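Local coordinates for sulfide-quinone reductase (Aquifex aeolicus, PDB 3HYW), which catalyses the oxidation of hydrogen sulfide with a quinone as electron acceptor, using FAD and building up polysulfur that is released typically as cyclooctasulfur, at residues A[106-111]-A[253-258]; A[121-126]-A[247-252]; A[273-278]-A[293-298]. All blocks are in the same frame, centred on the assembly; numbering follows the deposited sequence. Where two conformers were deposited one is given.

Contact 1: A[106-111]-A[253-258]. With FAD (flavin-adenine dinucleotide), chain G; SO4 (sulfate ion), chain N.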
# COMPACT_ATOMS: atom_id res chain seq x y z
N GLY A 106 9.40 31.88 18.35
CA GLY A 106 9.73 30.69 17.55
C GLY A 106 10.17 29.52 18.41
O GLY A 106 9.99 29.54 19.63
N PRO A 107 10.75 28.47 17.78
CA PRO A 107 11.24 27.31 18.54
C PRO A 107 12.55 27.56 19.29
O PRO A 107 13.49 28.16 18.74
CB PRO A 107 11.47 26.25 17.46
CG PRO A 107 11.65 26.99 16.19
CD PRO A 107 10.93 28.32 16.33
N LYS A 108 12.63 27.09 20.53
CA LYS A 108 13.92 26.91 21.17
C LYS A 108 14.35 25.46 20.95
O LYS A 108 13.62 24.53 21.28
CB LYS A 108 13.89 27.28 22.65
CG LYS A 108 15.22 27.06 23.35
CD LYS A 108 15.49 28.14 24.36
CE LYS A 108 16.75 27.83 25.15
NZ LYS A 108 16.76 28.55 26.45
N LEU A 109 15.53 25.28 20.38
CA LEU A 109 15.95 23.97 19.90
C LEU A 109 16.52 23.12 21.02
O LEU A 109 17.35 23.59 21.80
CB LEU A 109 16.96 24.12 18.77
CG LEU A 109 16.54 25.05 17.63
CD1 LEU A 109 17.64 25.16 16.59
CD2 LEU A 109 15.24 24.58 16.99
N VAL A 110 16.07 21.87 21.08
CA VAL A 110 16.61 20.88 22.02
C VAL A 110 17.19 19.71 21.22
O VAL A 110 16.46 18.95 20.57
CB VAL A 110 15.54 20.36 23.00
CG1 VAL A 110 16.13 19.31 23.97
CG2 VAL A 110 14.91 21.51 23.77
N PHE A 111 18.51 19.58 21.27
CA PHE A 111 19.22 18.48 20.61
C PHE A 111 19.31 17.30 21.57
O PHE A 111 20.37 17.02 22.15
CB PHE A 111 20.60 18.95 20.14
CG PHE A 111 20.53 20.05 19.11
CD1 PHE A 111 20.39 19.74 17.76
CD2 PHE A 111 20.57 21.39 19.49
CE1 PHE A 111 20.30 20.74 16.81
CE2 PHE A 111 20.48 22.40 18.53
CZ PHE A 111 20.35 22.08 17.20
N SER A 253 13.97 18.66 18.85
CA SER A 253 12.64 18.93 19.40
C SER A 253 12.59 20.39 19.83
O SER A 253 13.63 21.06 19.91
CB SER A 253 12.34 17.99 20.56
OG SER A 253 13.22 18.22 21.64
N PHE A 254 11.39 20.90 20.10
CA PHE A 254 11.25 22.31 20.45
C PHE A 254 10.81 22.48 21.90
O PHE A 254 10.04 21.68 22.42
CB PHE A 254 10.22 23.01 19.56
CG PHE A 254 10.53 22.97 18.09
CD1 PHE A 254 11.83 22.84 17.61
CD2 PHE A 254 9.49 23.12 17.17
CE1 PHE A 254 12.09 22.82 16.24
CE2 PHE A 254 9.74 23.12 15.78
CZ PHE A 254 11.04 22.96 15.32
N GLN A 255 11.32 23.52 22.55
CA GLN A 255 10.76 23.98 23.81
C GLN A 255 10.53 25.48 23.70
O GLN A 255 10.87 26.10 22.69
CB GLN A 255 11.68 23.64 25.00
CG GLN A 255 13.02 24.39 25.05
CD GLN A 255 13.83 24.11 26.33
OE1 GLN A 255 13.27 23.81 27.38
NE2 GLN A 255 15.15 24.24 26.23
N GLY A 256 9.93 26.07 24.73
CA GLY A 256 9.80 27.51 24.81
C GLY A 256 11.05 28.14 25.41
O GLY A 256 11.90 27.44 25.97
N PRO A 257 11.16 29.47 25.30
CA PRO A 257 12.35 30.18 25.74
C PRO A 257 12.28 30.57 27.21
O PRO A 257 11.23 30.43 27.86
CB PRO A 257 12.32 31.43 24.86
CG PRO A 257 10.86 31.73 24.73
CD PRO A 257 10.15 30.39 24.75
N GLU A 258 13.40 31.05 27.73
CA GLU A 258 13.49 31.50 29.11
C GLU A 258 12.68 32.77 29.37
O GLU A 258 12.18 32.96 30.47
CB GLU A 258 14.95 31.69 29.52
CG GLU A 258 15.71 30.37 29.56
CD GLU A 258 15.11 29.38 30.54
OE1 GLU A 258 15.19 29.64 31.76
OE2 GLU A 258 14.57 28.34 30.09
PA FAD G . 10.52 32.22 13.68
O1A FAD G . 10.05 32.58 12.29
O2A FAD G . 11.67 31.26 13.84
O5B FAD G . 10.86 33.60 14.41
C5B FAD G . 11.19 33.71 15.78
C4B FAD G . 11.88 35.06 15.95
O4B FAD G . 12.02 35.36 17.34
C3B FAD G . 13.30 35.02 15.39
O3B FAD G . 13.55 36.26 14.71
C2B FAD G . 14.17 34.89 16.62
O2B FAD G . 15.47 35.45 16.41
C1B FAD G . 13.38 35.69 17.64
N9A FAD G . 13.67 35.36 19.06
C8A FAD G . 13.88 34.14 19.60
N7A FAD G . 14.08 34.28 20.93
C5A FAD G . 13.99 35.60 21.23
C6A FAD G . 14.11 36.34 22.40
N6A FAD G . 14.37 35.73 23.58
N1A FAD G . 13.96 37.69 22.35
C2A FAD G . 13.70 38.32 21.20
N3A FAD G . 13.59 37.63 20.05
C4A FAD G . 13.73 36.27 20.04
N1 FAD G . 6.34 26.05 7.46
C2 FAD G . 5.66 26.01 6.29
O2 FAD G . 4.45 26.33 6.26
N3 FAD G . 6.25 25.63 5.13
C4 FAD G . 7.56 25.28 5.13
O4 FAD G . 8.18 24.89 3.98
C4X FAD G . 8.28 25.31 6.32
N5 FAD G . 9.58 24.96 6.31
C5X FAD G . 10.30 24.99 7.45
C6 FAD G . 11.66 24.63 7.41
C7 FAD G . 12.42 24.64 8.57
C7M FAD G . 13.88 24.23 8.49
C8 FAD G . 11.82 25.01 9.78
C8M FAD G . 12.60 25.05 11.08
C9 FAD G . 10.47 25.37 9.81
C9A FAD G . 9.69 25.37 8.64
N10 FAD G . 8.37 25.73 8.65
C10 FAD G . 7.66 25.70 7.50
C1' FAD G . 7.71 26.07 9.94
C2' FAD G . 7.40 27.51 10.29
O2' FAD G . 6.74 28.16 9.21
C3' FAD G . 8.70 28.21 10.71
O3' FAD G . 9.28 27.50 11.83
C4' FAD G . 8.45 29.67 11.09
O4' FAD G . 9.70 30.35 11.06
C5' FAD G . 7.81 29.77 12.47
O5' FAD G . 7.50 31.13 12.76
P FAD G . 7.72 31.78 14.22
O1P FAD G . 7.35 33.23 14.13
O2P FAD G . 7.06 30.91 15.28
O3P FAD G . 9.30 31.62 14.52
S SO4 N . 15.74 32.88 25.53
O1 SO4 N . 17.13 33.17 25.81
O2 SO4 N . 15.52 31.46 25.81
O3 SO4 N . 14.87 33.71 26.35
O4 SO4 N . 15.49 33.14 24.11
O HOH W 1 14.34 27.59 27.58
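Lys-108 O is met by two groups of strand 253-255. The amide of Gln-255 gives it the shorter bond, with Gln-255 N 2.8 Å from Lys-108 O, nearly straight and in the carbonyl plane. The CA-H of Phe-254 adds a weaker contact. Lys-108 N returns a bond to Gln-255 O. Val-110 and Ser-253 form the next hydrogen-bonded pair, Val-110 N to Ser-253 O at 2.8 Å and Ser-253 N to Val-110 O. Leu-109 and Phe-254 are the non-hydrogen-bonded pair between them. This makes 108-110 an antiparallel edge strand within the chain, joined to strand 247-255 of the mixed sheet in the pyridine nucleotide-disulphide oxidoreductase fold.

On one face of the sheet the Phe-254 ring carries the packing. Pro-107 CB sits over the centre of the Phe-254 ring, 3.4 Å from its centroid and 13° off the normal, as a CH-pi contact. Leu-109 CD2 approaches the same ring obliquely, 3.7 Å from Phe-254 CE1. Phe-254 also lines the sulfide pocket, while Gly-106 CA lies against the FAD pyrophosphate, 3.2 Å from FAD O3P.

On the other face Lys-108, Val-110, Ser-253 and Gln-255 gather. Val-110 CG2 packs on Gln-255 CG at about a right angle. Lys-108 and Gln-255 run side by side. The lysine has CG opposite its own N (chi1 178°) and a bend at chi2, which carries NZ toward Glu-258. Lys-108 NZ donates to SO4 O2 at 3.2 Å, in a sulfate ion probably from the crystallisation liquor, and Glu-258 N binds that oxygen too. A water joins Lys-108 NZ, Gly-256 O and Glu-258 OE2. The two charged ends are themselves too far apart for a salt bridge; Glu-258 OE2 has one with Lys-273.

Contact 2: A[121-126]-A[247-252]; sequences TSICTA and FTMFMP. With FAD (flavin-adenine dinucleotide), chain G; H2S (hydrosulfuric acid), chain J.
Thr-121 meets strand 247-251 through its hydroxyl and both backbone polar atoms. From Thr-121 CB, 3.6 Å from Thr-248 O, the side chain divides. The OG1 branch sits between the backbone N and the carbonyl carbon (chi1 61°). Thr-121 OG1 donates at 2.7 Å to a lone pair of Thr-248 O, within the plane of that carbonyl. OG1 also touches Met-249 CB and CG, and it meets the Phe-247 ring obliquely at CZ. The CG2 branch comes near Thr-248 O and Phe-247 CE2. Thr-121 N adds a weak bond to Thr-248 O, giving that carbonyl two donors from one residue. Thr-121 O accepts from Phe-250 N at 3.1 Å, nearly along the C=O axis.

Met-249 continues the contact. Its chain bends at chi2 and chi3. Met-249 SD passes 3.9 Å from Ser-122 CA, and Met-249 CE reaches Ile-123 CD1; the Ile-123 and Met-249 side chains cross at about a right angle. Beside them, a water accepts from Ile-123 N and donates to Phe-250 O, bridging the backbones where they separate. Thr-248 OG1 turns instead to Ser-120 OG.

Farther along, Cys-124 was deposited in two conformers. In one of them, Cys-124 SG packs against Met-251 CE at 3.5 Å and Pro-252 CD at 3.6 Å. The same SG comes unusually close to the sulfur of bound hydrosulfuric acid, an approach that remains doubtful. Met-251 CE also nears this ligand. Ile-123 O and Cys-124 CA lie near the FAD methyls C7M and C8M. The loop, which leads into helix 126-141, thus joins the sheet strand to the dimethylbenzene end of the flavin, where Cys-124 and Met-251, with Phe-254, form the sulfide pocket of this flavoprotein.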
# COMPACT_ATOMS: atom_id res chain seq x y z
N THR A 121 24.01 17.47 12.16
CA THR A 121 23.74 18.79 11.61
C THR A 121 22.25 19.08 11.75
O THR A 121 21.45 18.17 11.98
CB THR A 121 24.15 18.93 10.12
OG1 THR A 121 23.42 18.00 9.31
CG2 THR A 121 25.65 18.71 9.94
N SER A 122 21.89 20.35 11.61
CA SER A 122 20.51 20.78 11.68
C SER A 122 20.30 21.96 10.73
O SER A 122 21.26 22.65 10.37
CB SER A 122 20.16 21.17 13.11
OG SER A 122 20.83 22.35 13.47
N ILE A 123 19.06 22.18 10.33
CA ILE A 123 18.73 23.17 9.31
C ILE A 123 17.65 24.15 9.79
O ILE A 123 17.04 24.85 8.98
CB ILE A 123 18.33 22.49 7.97
CG1 ILE A 123 17.02 21.69 8.14
CG2 ILE A 123 19.45 21.58 7.46
CD1 ILE A 123 16.57 20.96 6.88
N CYS A 124 17.45 24.21 11.11
CA CYS A 124 16.32 24.95 11.70
C CYS A 124 16.57 26.45 11.83
O CYS A 124 15.62 27.22 11.97
CB CYS A 124 15.96 24.36 13.07
SG CYS A 124 15.22 22.75 13.00
N THR A 125 17.84 26.85 11.84
CA THR A 125 18.19 28.26 11.74
C THR A 125 19.10 28.46 10.54
O THR A 125 19.71 27.51 10.06
CB THR A 125 18.88 28.81 13.02
OG1 THR A 125 20.16 28.19 13.18
CG2 THR A 125 18.02 28.57 14.27
N ALA A 126 19.20 29.70 10.06
CA ALA A 126 20.09 30.04 8.96
C ALA A 126 21.53 29.67 9.32
O ALA A 126 22.26 29.12 8.50
CB ALA A 126 19.99 31.52 8.63
N PHE A 247 27.50 11.03 7.44
CA PHE A 247 26.83 12.32 7.54
C PHE A 247 25.42 12.12 8.07
O PHE A 247 24.70 11.23 7.62
CB PHE A 247 26.79 13.02 6.18
CG PHE A 247 25.92 14.26 6.15
CD1 PHE A 247 24.55 14.15 5.92
CD2 PHE A 247 26.47 15.52 6.38
CE1 PHE A 247 23.73 15.29 5.91
CE2 PHE A 247 25.67 16.66 6.36
CZ PHE A 247 24.29 16.55 6.14
N THR A 248 25.03 12.96 9.03
CA THR A 248 23.65 12.96 9.53
C THR A 248 23.04 14.36 9.56
O THR A 248 23.75 15.37 9.64
CB THR A 248 23.53 12.35 10.96
OG1 THR A 248 24.23 13.16 11.90
CG2 THR A 248 24.09 10.93 11.01
N MET A 249 21.71 14.40 9.48
CA MET A 249 20.96 15.62 9.68
C MET A 249 19.71 15.23 10.45
O MET A 249 18.84 14.54 9.92
CB MET A 249 20.60 16.28 8.34
CG MET A 249 20.19 17.76 8.42
SD MET A 249 18.72 18.12 9.40
CE MET A 249 17.41 17.45 8.38
N PHE A 250 19.63 15.67 11.70
CA PHE A 250 18.46 15.40 12.52
C PHE A 250 17.74 16.66 12.95
O PHE A 250 18.36 17.70 13.20
CB PHE A 250 18.80 14.50 13.71
CG PHE A 250 18.82 13.05 13.35
CD1 PHE A 250 17.68 12.26 13.52
CD2 PHE A 250 19.95 12.47 12.78
CE1 PHE A 250 17.68 10.93 13.15
CE2 PHE A 250 19.96 11.13 12.41
CZ PHE A 250 18.82 10.36 12.60
N MET A 251 16.42 16.57 13.00
CA MET A 251 15.59 17.62 13.58
C MET A 251 15.71 17.56 15.09
O MET A 251 15.71 16.46 15.68
CB MET A 251 14.12 17.43 13.19
CG MET A 251 13.86 17.40 11.69
SD MET A 251 14.41 18.87 10.80
CE MET A 251 13.42 20.14 11.58
N PRO A 252 15.86 18.73 15.73
CA PRO A 252 15.73 18.81 17.18
C PRO A 252 14.26 18.93 17.58
O PRO A 252 13.41 19.23 16.74
CB PRO A 252 16.49 20.09 17.53
CG PRO A 252 16.36 20.95 16.32
CD PRO A 252 16.17 20.04 15.13
PA FAD G . 10.52 32.22 13.68
O1A FAD G . 10.05 32.58 12.29
O2A FAD G . 11.67 31.26 13.84
O5B FAD G . 10.86 33.60 14.41
C5B FAD G . 11.19 33.71 15.78
C4B FAD G . 11.88 35.06 15.95
O4B FAD G . 12.02 35.36 17.34
C3B FAD G . 13.30 35.02 15.39
O3B FAD G . 13.55 36.26 14.71
C2B FAD G . 14.17 34.89 16.62
O2B FAD G . 15.47 35.45 16.41
C1B FAD G . 13.38 35.69 17.64
N9A FAD G . 13.67 35.36 19.06
C8A FAD G . 13.88 34.14 19.60
N7A FAD G . 14.08 34.28 20.93
C5A FAD G . 13.99 35.60 21.23
C6A FAD G . 14.11 36.34 22.40
N6A FAD G . 14.37 35.73 23.58
N1A FAD G . 13.96 37.69 22.35
C2A FAD G . 13.70 38.32 21.20
N3A FAD G . 13.59 37.63 20.05
C4A FAD G . 13.73 36.27 20.04
N1 FAD G . 6.34 26.05 7.46
C2 FAD G . 5.66 26.01 6.29
O2 FAD G . 4.45 26.33 6.26
N3 FAD G . 6.25 25.63 5.13
C4 FAD G . 7.56 25.28 5.13
O4 FAD G . 8.18 24.89 3.98
C4X FAD G . 8.28 25.31 6.32
N5 FAD G . 9.58 24.96 6.31
C5X FAD G . 10.30 24.99 7.45
C6 FAD G . 11.66 24.63 7.41
C7 FAD G . 12.42 24.64 8.57
C7M FAD G . 13.88 24.23 8.49
C8 FAD G . 11.82 25.01 9.78
C8M FAD G . 12.60 25.05 11.08
C9 FAD G . 10.47 25.37 9.81
C9A FAD G . 9.69 25.37 8.64
N10 FAD G . 8.37 25.73 8.65
C10 FAD G . 7.66 25.70 7.50
C1' FAD G . 7.71 26.07 9.94
C2' FAD G . 7.40 27.51 10.29
O2' FAD G . 6.74 28.16 9.21
C3' FAD G . 8.70 28.21 10.71
O3' FAD G . 9.28 27.50 11.83
C4' FAD G . 8.45 29.67 11.09
O4' FAD G . 9.70 30.35 11.06
C5' FAD G . 7.81 29.77 12.47
O5' FAD G . 7.50 31.13 12.76
P FAD G . 7.72 31.78 14.22
O1P FAD G . 7.35 33.23 14.13
O2P FAD G . 7.06 30.91 15.28
O3P FAD G . 9.30 31.62 14.52
S H2S J . 12.94 23.77 12.00
O HOH W 2 17.23 20.41 11.75

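Contact 3: A[273-278]-A[293-298]. With FAD (flavin-adenine dinucleotide), chain G.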
# COMPACT_ATOMS: atom_id res chain seq x y z
N LYS A 273 7.63 24.98 28.46
CA LYS A 273 7.93 26.43 28.50
C LYS A 273 7.32 27.21 27.33
O LYS A 273 7.69 28.35 27.07
CB LYS A 273 9.44 26.70 28.63
CG LYS A 273 10.04 26.32 29.98
CD LYS A 273 11.57 26.41 29.96
CE LYS A 273 12.16 26.11 31.33
NZ LYS A 273 13.64 26.01 31.30
N MET A 274 6.37 26.59 26.64
CA MET A 274 5.66 27.27 25.56
C MET A 274 4.51 28.09 26.13
O MET A 274 4.10 27.87 27.28
CB MET A 274 5.19 26.28 24.50
CG MET A 274 6.33 25.76 23.65
SD MET A 274 5.80 24.73 22.28
CE MET A 274 5.48 23.19 23.06
N VAL A 275 4.00 29.02 25.33
CA VAL A 275 2.96 29.95 25.79
C VAL A 275 1.59 29.29 25.94
O VAL A 275 1.04 28.74 24.98
CB VAL A 275 2.83 31.19 24.87
CG1 VAL A 275 1.84 32.19 25.46
CG2 VAL A 275 4.21 31.85 24.65
N ILE A 276 1.04 29.36 27.14
CA ILE A 276 -0.32 28.88 27.39
C ILE A 276 -1.30 29.83 26.71
O ILE A 276 -1.33 31.03 27.00
CB ILE A 276 -0.64 28.75 28.90
CG1 ILE A 276 0.38 27.82 29.58
CG2 ILE A 276 -2.08 28.22 29.11
CD1 ILE A 276 0.34 27.85 31.13
N VAL A 277 -2.06 29.30 25.76
CA VAL A 277 -3.05 30.09 25.04
C VAL A 277 -4.37 29.36 25.01
O VAL A 277 -4.42 28.14 25.20
CB VAL A 277 -2.60 30.47 23.59
CG1 VAL A 277 -1.41 31.41 23.61
CG2 VAL A 277 -2.33 29.22 22.73
N ASN A 278 -5.45 30.12 24.79
CA ASN A 278 -6.76 29.54 24.56
C ASN A 278 -7.05 29.47 23.05
O ASN A 278 -6.13 29.62 22.25
CB ASN A 278 -7.85 30.30 25.34
CG ASN A 278 -7.95 31.77 24.96
OD1 ASN A 278 -7.61 32.18 23.84
ND2 ASN A 278 -8.45 32.58 25.89
N GLY A 293 2.64 31.61 16.71
CA GLY A 293 3.71 30.82 16.14
C GLY A 293 4.05 29.54 16.87
O GLY A 293 3.23 28.98 17.61
N VAL A 294 5.28 29.06 16.64
CA VAL A 294 5.76 27.79 17.17
C VAL A 294 5.84 27.79 18.69
O VAL A 294 5.72 26.75 19.34
CB VAL A 294 7.16 27.44 16.57
CG1 VAL A 294 7.75 26.20 17.22
CG2 VAL A 294 7.06 27.25 15.06
N VAL A 295 6.04 28.98 19.26
CA VAL A 295 6.17 29.13 20.70
C VAL A 295 4.87 28.84 21.47
O VAL A 295 4.89 28.73 22.69
CB VAL A 295 6.73 30.53 21.07
CG1 VAL A 295 5.63 31.60 20.99
CG2 VAL A 295 7.36 30.51 22.46
N THR A 296 3.75 28.74 20.75
CA THR A 296 2.45 28.47 21.39
C THR A 296 2.29 27.00 21.81
O THR A 296 2.64 26.09 21.06
CB THR A 296 1.25 28.91 20.51
OG1 THR A 296 1.27 28.22 19.25
CG2 THR A 296 1.28 30.41 20.28
N ALA A 297 1.76 26.78 23.00
CA ALA A 297 1.53 25.43 23.49
C ALA A 297 0.23 24.87 22.90
O ALA A 297 -0.87 25.25 23.30
CB ALA A 297 1.48 25.40 25.01
N ILE A 298 0.37 23.96 21.94
CA ILE A 298 -0.78 23.30 21.33
C ILE A 298 -0.62 21.81 21.62
O ILE A 298 0.43 21.25 21.32
CB ILE A 298 -0.87 23.56 19.80
CG1 ILE A 298 -0.98 25.05 19.49
CG2 ILE A 298 -2.07 22.83 19.19
CD1 ILE A 298 -0.96 25.36 17.99
PA FAD G . 10.52 32.22 13.68
O1A FAD G . 10.05 32.58 12.29
O2A FAD G . 11.67 31.26 13.84
O5B FAD G . 10.86 33.60 14.41
C5B FAD G . 11.19 33.71 15.78
C4B FAD G . 11.88 35.06 15.95
O4B FAD G . 12.02 35.36 17.34
C3B FAD G . 13.30 35.02 15.39
O3B FAD G . 13.55 36.26 14.71
C2B FAD G . 14.17 34.89 16.62
O2B FAD G . 15.47 35.45 16.41
C1B FAD G . 13.38 35.69 17.64
N9A FAD G . 13.67 35.36 19.06
C8A FAD G . 13.88 34.14 19.60
N7A FAD G . 14.08 34.28 20.93
C5A FAD G . 13.99 35.60 21.23
C6A FAD G . 14.11 36.34 22.40
N6A FAD G . 14.37 35.73 23.58
N1A FAD G . 13.96 37.69 22.35
C2A FAD G . 13.70 38.32 21.20
N3A FAD G . 13.59 37.63 20.05
C4A FAD G . 13.73 36.27 20.04
N1 FAD G . 6.34 26.05 7.46
C2 FAD G . 5.66 26.01 6.29
O2 FAD G . 4.45 26.33 6.26
N3 FAD G . 6.25 25.63 5.13
C4 FAD G . 7.56 25.28 5.13
O4 FAD G . 8.18 24.89 3.98
C4X FAD G . 8.28 25.31 6.32
N5 FAD G . 9.58 24.96 6.31
C5X FAD G . 10.30 24.99 7.45
C6 FAD G . 11.66 24.63 7.41
C7 FAD G . 12.42 24.64 8.57
C7M FAD G . 13.88 24.23 8.49
C8 FAD G . 11.82 25.01 9.78
C8M FAD G . 12.60 25.05 11.08
C9 FAD G . 10.47 25.37 9.81
C9A FAD G . 9.69 25.37 8.64
N10 FAD G . 8.37 25.73 8.65
C10 FAD G . 7.66 25.70 7.50
C1' FAD G . 7.71 26.07 9.94
C2' FAD G . 7.40 27.51 10.29
O2' FAD G . 6.74 28.16 9.21
C3' FAD G . 8.70 28.21 10.71
O3' FAD G . 9.28 27.50 11.83
C4' FAD G . 8.45 29.67 11.09
O4' FAD G . 9.70 30.35 11.06
C5' FAD G . 7.81 29.77 12.47
O5' FAD G . 7.50 31.13 12.76
P FAD G . 7.72 31.78 14.22
O1P FAD G . 7.35 33.23 14.13
O2P FAD G . 7.06 30.91 15.28
O3P FAD G . 9.30 31.62 14.52
O HOH W 3 -2.05 26.37 25.41
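Val-275 bonds segment 293-298 through both its N and its O, which face the same way. Val-275 N donates to Val-295 O at 2.8 Å, nearly straight and in the carbonyl plane. Val-275 O accepts from Ala-297 N at 2.9 Å, and this amide comes in 32° off the plane of the Val-275 carbonyl. The two bonds make a single bridge, centred on Val-275 and Thr-296.

The packing is closest around this bridge. Met-274 CB presses on Val-295 O at 3.1 Å and also meets Ala-297 CB. With Met-274 CG opposite the carbonyl carbon (chi1 -74°), the chain runs over Val-295 O to place SD near Val-294 O and Thr-296 O. Both of those carbonyls are hydrogen-bonded to Lys-312 NZ. Val-275 CG2 lies against Val-295 CG1 at 3.9 Å, and the two valines cross obliquely. Ala-297 CB rests on Val-275 O.

Segment 293-298 opens with a type I beta turn from Gly-293 to Thr-296, just after strand 289-291 of the parallel FAD-binding sheet. Gly-293 O takes both the amide and the hydroxyl of Thr-296, with Thr-296 OG1 2.7 Å from Gly-293 O, which pins the turn. The turn presents Val-294 N to the cofactor phosphate, 2.9 Å from FAD O2P and nearly straight. Val-294 CG2 touches the same oxygen and FAD C5'. Gly-293 CA lies close to FAD O2P as well.

Toward Val-277 the contact is looser. Val-277 CG2 comes no closer than 4.2 Å to Thr-296 CB. Here the backbones no longer bond directly, and a water takes over: it accepts from Val-277 N and donates to Ala-297 O.

Contacts 1 and 2 share strand 247-255 of the mixed sheet and have centres about 14 Å apart. They touch where Val-110, Leu-109 and Phe-111 pack on Pro-252, and Phe-111 on Ser-122. Along the chain, the segments of contact 2 fall between those of contact 1, and contact 3 follows both. The centres of contacts 1 and 3 are about 11 Å apart, and the two join through packing of Phe-254 on Val-294 and of Pro-257 on Val-295. Contacts 2 and 3 do not touch; their centres are about 23 Å apart. All three meet FAD: contacts 1 and 3 at the pyrophosphate, contact 2 at the flavin methyls. Contacts 1 and 2 also supply the sulfide pocket.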